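Local atomic coordinates of endoglucanase E (Clostridium thermocellum, PDB entry 2WAO), a protein that binds cellohexaose through its C-terminal family 2 carbohydrate esterase domain, which probably deacetylates polysaccharides, in an enzyme named for cleaving beta-1,4-glucans. Residues V45-G50 with L89-R94; F55-D60 with V76-G81. All coordinates share one frame; numbering follows the deposited sequence.

Contact 1: residues V45-G50 with L89-R94; sequences VTIKSG and LVLWKR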
# COMPACT_ATOMS: atom_id res chain seq x y z
N VAL A 45 21.74 3.71 7.70
CA VAL A 45 21.10 2.40 7.76
C VAL A 45 21.79 1.47 6.76
O VAL A 45 22.26 1.92 5.72
CB VAL A 45 19.55 2.52 7.43
CG1 VAL A 45 19.32 2.95 5.99
CG2 VAL A 45 18.80 1.19 7.72
N THR A 46 21.85 0.18 7.09
CA THR A 46 22.28 -0.82 6.13
C THR A 46 21.06 -1.59 5.65
O THR A 46 20.26 -2.10 6.46
CB THR A 46 23.31 -1.78 6.77
OG1 THR A 46 24.41 -0.99 7.27
CG2 THR A 46 23.83 -2.77 5.74
N ILE A 47 20.92 -1.63 4.33
CA ILE A 47 19.77 -2.26 3.67
C ILE A 47 20.24 -3.31 2.68
O ILE A 47 21.11 -3.01 1.82
CB ILE A 47 18.95 -1.20 2.89
CG1 ILE A 47 18.24 -0.27 3.89
CG2 ILE A 47 17.94 -1.92 1.92
CD1 ILE A 47 17.81 1.09 3.30
N LYS A 48 19.66 -4.50 2.76
CA LYS A 48 19.79 -5.48 1.69
C LYS A 48 18.51 -5.53 0.87
O LYS A 48 17.42 -5.60 1.45
CB LYS A 48 20.14 -6.86 2.26
CG LYS A 48 20.26 -7.96 1.20
CD LYS A 48 20.75 -9.25 1.84
CE LYS A 48 20.38 -10.43 0.97
NZ LYS A 48 20.66 -11.64 1.75
N SER A 49 18.63 -5.52 -0.46
CA SER A 49 17.48 -5.48 -1.36
C SER A 49 17.65 -6.51 -2.47
O SER A 49 18.71 -6.58 -3.10
CB SER A 49 17.35 -4.08 -2.00
OG SER A 49 16.15 -4.06 -2.83
N GLY A 50 16.59 -7.27 -2.71
CA GLY A 50 16.61 -8.30 -3.75
C GLY A 50 16.52 -7.76 -5.17
O GLY A 50 17.00 -8.39 -6.12
N LEU A 89 12.35 9.89 12.72
CA LEU A 89 12.70 9.33 11.41
C LEU A 89 11.68 8.29 10.97
O LEU A 89 11.32 7.41 11.74
CB LEU A 89 14.06 8.66 11.46
CG LEU A 89 14.53 7.77 10.32
CD1 LEU A 89 14.69 8.63 9.04
CD2 LEU A 89 15.87 7.05 10.70
N VAL A 90 11.21 8.42 9.73
CA VAL A 90 10.46 7.33 9.10
C VAL A 90 11.28 6.90 7.87
O VAL A 90 11.70 7.78 7.08
CB VAL A 90 9.06 7.77 8.67
CG1 VAL A 90 8.40 6.69 7.83
CG2 VAL A 90 8.21 8.16 9.87
N LEU A 91 11.55 5.61 7.73
CA LEU A 91 12.21 5.09 6.51
C LEU A 91 11.18 4.28 5.71
O LEU A 91 10.69 3.24 6.19
CB LEU A 91 13.45 4.25 6.89
CG LEU A 91 14.21 3.59 5.75
CD1 LEU A 91 14.69 4.63 4.71
CD2 LEU A 91 15.40 2.74 6.28
N TRP A 92 10.85 4.73 4.50
CA TRP A 92 9.66 4.24 3.77
C TRP A 92 10.06 3.48 2.50
O TRP A 92 10.88 3.97 1.69
CB TRP A 92 8.78 5.44 3.41
CG TRP A 92 7.47 5.13 2.71
CD1 TRP A 92 7.27 4.81 1.38
CD2 TRP A 92 6.18 5.07 3.34
NE1 TRP A 92 5.94 4.56 1.16
CE2 TRP A 92 5.24 4.74 2.33
CE3 TRP A 92 5.72 5.30 4.65
CZ2 TRP A 92 3.86 4.63 2.59
CZ3 TRP A 92 4.33 5.17 4.91
CH2 TRP A 92 3.43 4.88 3.86
N LYS A 93 9.52 2.27 2.34
CA LYS A 93 9.77 1.49 1.15
C LYS A 93 8.79 1.99 0.06
O LYS A 93 7.55 1.77 0.13
CB LYS A 93 9.57 -0.01 1.40
CG LYS A 93 9.93 -0.86 0.16
CD LYS A 93 9.63 -2.37 0.44
CE LYS A 93 10.29 -3.29 -0.60
NZ LYS A 93 9.40 -3.64 -1.79
N ARG A 94 9.32 2.71 -0.91
CA ARG A 94 8.43 3.29 -1.96
C ARG A 94 7.83 2.26 -2.90
O ARG A 94 6.65 2.39 -3.30
CB ARG A 94 9.23 4.28 -2.78
CG ARG A 94 9.64 5.47 -1.96
CD ARG A 94 10.77 6.27 -2.68
NE ARG A 94 10.52 6.64 -4.11
CZ ARG A 94 10.14 7.85 -4.55
NH1 ARG A 94 9.83 8.86 -3.71
NH2 ARG A 94 10.01 8.08 -5.85

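Contact 2: residues F55-D60 with V76-G81; sequences FQAIVD and VKLVSG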
# COMPACT_ATOMS: atom_id res chain seq x y z
N PHE A 55 13.60 4.00 -1.63
CA PHE A 55 13.25 4.44 -0.27
C PHE A 55 13.22 5.94 -0.14
O PHE A 55 13.87 6.67 -0.90
CB PHE A 55 14.24 3.89 0.76
CG PHE A 55 14.43 2.41 0.67
CD1 PHE A 55 13.67 1.54 1.44
CD2 PHE A 55 15.31 1.88 -0.28
CE1 PHE A 55 13.81 0.12 1.31
CE2 PHE A 55 15.47 0.48 -0.41
CZ PHE A 55 14.71 -0.38 0.39
N GLN A 56 12.49 6.42 0.88
CA GLN A 56 12.60 7.84 1.26
C GLN A 56 12.65 7.88 2.79
O GLN A 56 11.89 7.13 3.45
CB GLN A 56 11.38 8.62 0.78
CG GLN A 56 11.50 10.16 1.06
CD GLN A 56 10.49 10.95 0.30
OE1 GLN A 56 10.83 11.95 -0.40
NE2 GLN A 56 9.22 10.53 0.42
N ALA A 57 13.56 8.72 3.32
CA ALA A 57 13.61 9.08 4.75
C ALA A 57 12.79 10.35 4.95
O ALA A 57 12.87 11.29 4.16
CB ALA A 57 15.07 9.31 5.17
N ILE A 58 11.96 10.37 5.99
CA ILE A 58 11.19 11.56 6.34
C ILE A 58 11.64 11.92 7.74
O ILE A 58 11.42 11.15 8.68
CB ILE A 58 9.65 11.32 6.30
CG1 ILE A 58 9.20 10.81 4.92
CG2 ILE A 58 8.92 12.65 6.59
CD1 ILE A 58 9.17 9.30 4.77
N VAL A 59 12.29 13.08 7.88
CA VAL A 59 12.99 13.38 9.12
C VAL A 59 12.38 14.62 9.70
O VAL A 59 12.35 15.66 9.04
CB VAL A 59 14.51 13.57 8.91
CG1 VAL A 59 15.17 13.90 10.27
CG2 VAL A 59 15.11 12.30 8.37
N ASP A 60 11.80 14.49 10.90
CA ASP A 60 11.03 15.59 11.53
C ASP A 60 9.98 16.14 10.55
O ASP A 60 9.81 17.36 10.42
CB ASP A 60 11.97 16.71 12.00
CG ASP A 60 13.04 16.22 12.97
OD1 ASP A 60 12.69 15.36 13.82
OD2 ASP A 60 14.21 16.68 12.84
N VAL A 76 23.82 3.35 3.76
CA VAL A 76 23.37 4.60 3.20
C VAL A 76 23.30 5.60 4.32
O VAL A 76 22.69 5.33 5.36
CB VAL A 76 21.94 4.40 2.55
CG1 VAL A 76 21.32 5.73 2.18
CG2 VAL A 76 22.04 3.49 1.33
N LYS A 77 23.92 6.77 4.15
CA LYS A 77 23.69 7.88 5.09
C LYS A 77 22.34 8.53 4.80
O LYS A 77 22.16 9.16 3.73
CB LYS A 77 24.83 8.92 5.02
CG LYS A 77 24.57 10.23 5.78
CD LYS A 77 24.76 10.04 7.28
CE LYS A 77 26.19 9.59 7.61
NZ LYS A 77 27.14 10.72 7.40
N LEU A 78 21.40 8.39 5.73
CA LEU A 78 20.05 8.90 5.52
C LEU A 78 19.93 10.41 5.60
O LEU A 78 19.20 11.02 4.82
CB LEU A 78 19.04 8.25 6.48
CG LEU A 78 18.81 6.73 6.33
CD1 LEU A 78 17.80 6.36 7.41
CD2 LEU A 78 18.34 6.35 4.87
N VAL A 79 20.62 11.02 6.56
CA VAL A 79 20.51 12.44 6.79
C VAL A 79 21.73 12.80 7.62
O VAL A 79 22.24 11.97 8.35
CB VAL A 79 19.19 12.79 7.57
CG1 VAL A 79 19.19 12.16 9.02
CG2 VAL A 79 18.97 14.28 7.61
N SER A 80 22.18 14.04 7.48
CA SER A 80 23.32 14.49 8.28
C SER A 80 23.31 16.01 8.40
O SER A 80 22.51 16.71 7.75
CB SER A 80 24.64 14.00 7.70
OG SER A 80 24.79 14.44 6.36
N GLY A 81 24.13 16.52 9.31
CA GLY A 81 24.28 17.95 9.48
C GLY A 81 23.12 18.59 10.19
O GLY A 81 22.94 19.79 10.09

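Contact 1: residues V45-G50 with L89-R94
With CG anti to the backbone N (chi1 177°), Leu-91 carries CD2 across the sandwich to Val-45, whose chi1 of 66° sets CG1 between its own N and carbonyl carbon and swings both methyls round to meet it. The two strands, 43-49 and 85-93, run in the same direction but belong to opposing sheets of a beta-sandwich, consistent with the galactose-binding-like jelly-roll expected of the N-terminal part of a family 2 carbohydrate esterase. Their closest CA atoms, those of Val-45 and Leu-91, are 9.4 Å apart, a spacing bridged by side chains alone. CD2 of Leu-91 does all the touching on its side: it sits over the fork of Val-45, 3.9 Å from CG1 and 4.0 Å from CG2. Ile-47, two residues on, extends its longer branch toward the same methyl, and the two side chains meet tip to tip. Phe-67 of strand 62-70 packs on both Ile-47 and Leu-91, while Phe-107 and Leu-78 cover Val-45 within its own sheet. All three touching residues are buried. Ile-47 CD1 ends 4.2 Å from Leu-91 CD2 and 3.6 Å from Val-45 CG1, so that three methyls close into one small cluster.

Contact 2: residues F55-D60 with V76-G81
Strands 52-59 and 73-79 face each other from opposing sheets, running in roughly the same direction, and come closest at Ala-57 and Leu-78, whose CA atoms are 6.5 Å apart. A classic beta bulge in the second strand shapes the contact: Leu-78 and Val-79 both sit opposite Ala-43, and the bent backbone at Leu-78 (psi -41°) lets these consecutive residues both point toward strand 52-59. Leu-78 meets Ala-57 at the root of its side chain, CB against CB at 4.3 Å, a near approach that the short alanine permits. The rest of Leu-78 reaches into the core, where Leu-89, Val-45 and Phe-67 surround it. Two residues on in one strand but one in the other, Val-59 meets Val-79 at a slant. With CG1 anti to the backbone N (chi1 180°), Val-59 has CG2 beside that N, and this methyl settles on the flank of Val-79, 4.1 Å from CG1 and 4.2 Å from CB. Leu-64 packs against both valines, and Leu-82 closes on Val-59 near the partly exposed edge where strand 73-79 runs out. Backbone hydrogen bonds of strand 52-59 go instead to its sheet neighbours, such as Ala-57 with Leu-64 and Phe-55 with Phe-67. With only hydrocarbon meeting across the gap, the pairing depends on shape and the exclusion of water, and not on directed bonds.

Overall arrangement
Contacts 1 and 2 are neighbouring pieces of one sandwich core, their centres about 10 Å apart. Each joins a strand of one sheet to a strand of the other: 85-93 and 52-59 lie side by side in the first, 43-49 and 73-79 in the second. Val-90 O and Ile-58 N, 2.8 Å apart, and Trp-92 N and Gln-56 O, also 2.8 Å apart, probably bond the first pair. Phe-55 packs on both Leu-91 and Ile-47. The cellohexaose pocket lies elsewhere, among residues of the GDSL-like part such as Ser-131 and His-310. From the end of contact 1, Arg-94 forms a salt bridge with Glu-139, three residues after the pocket residue Tyr-136.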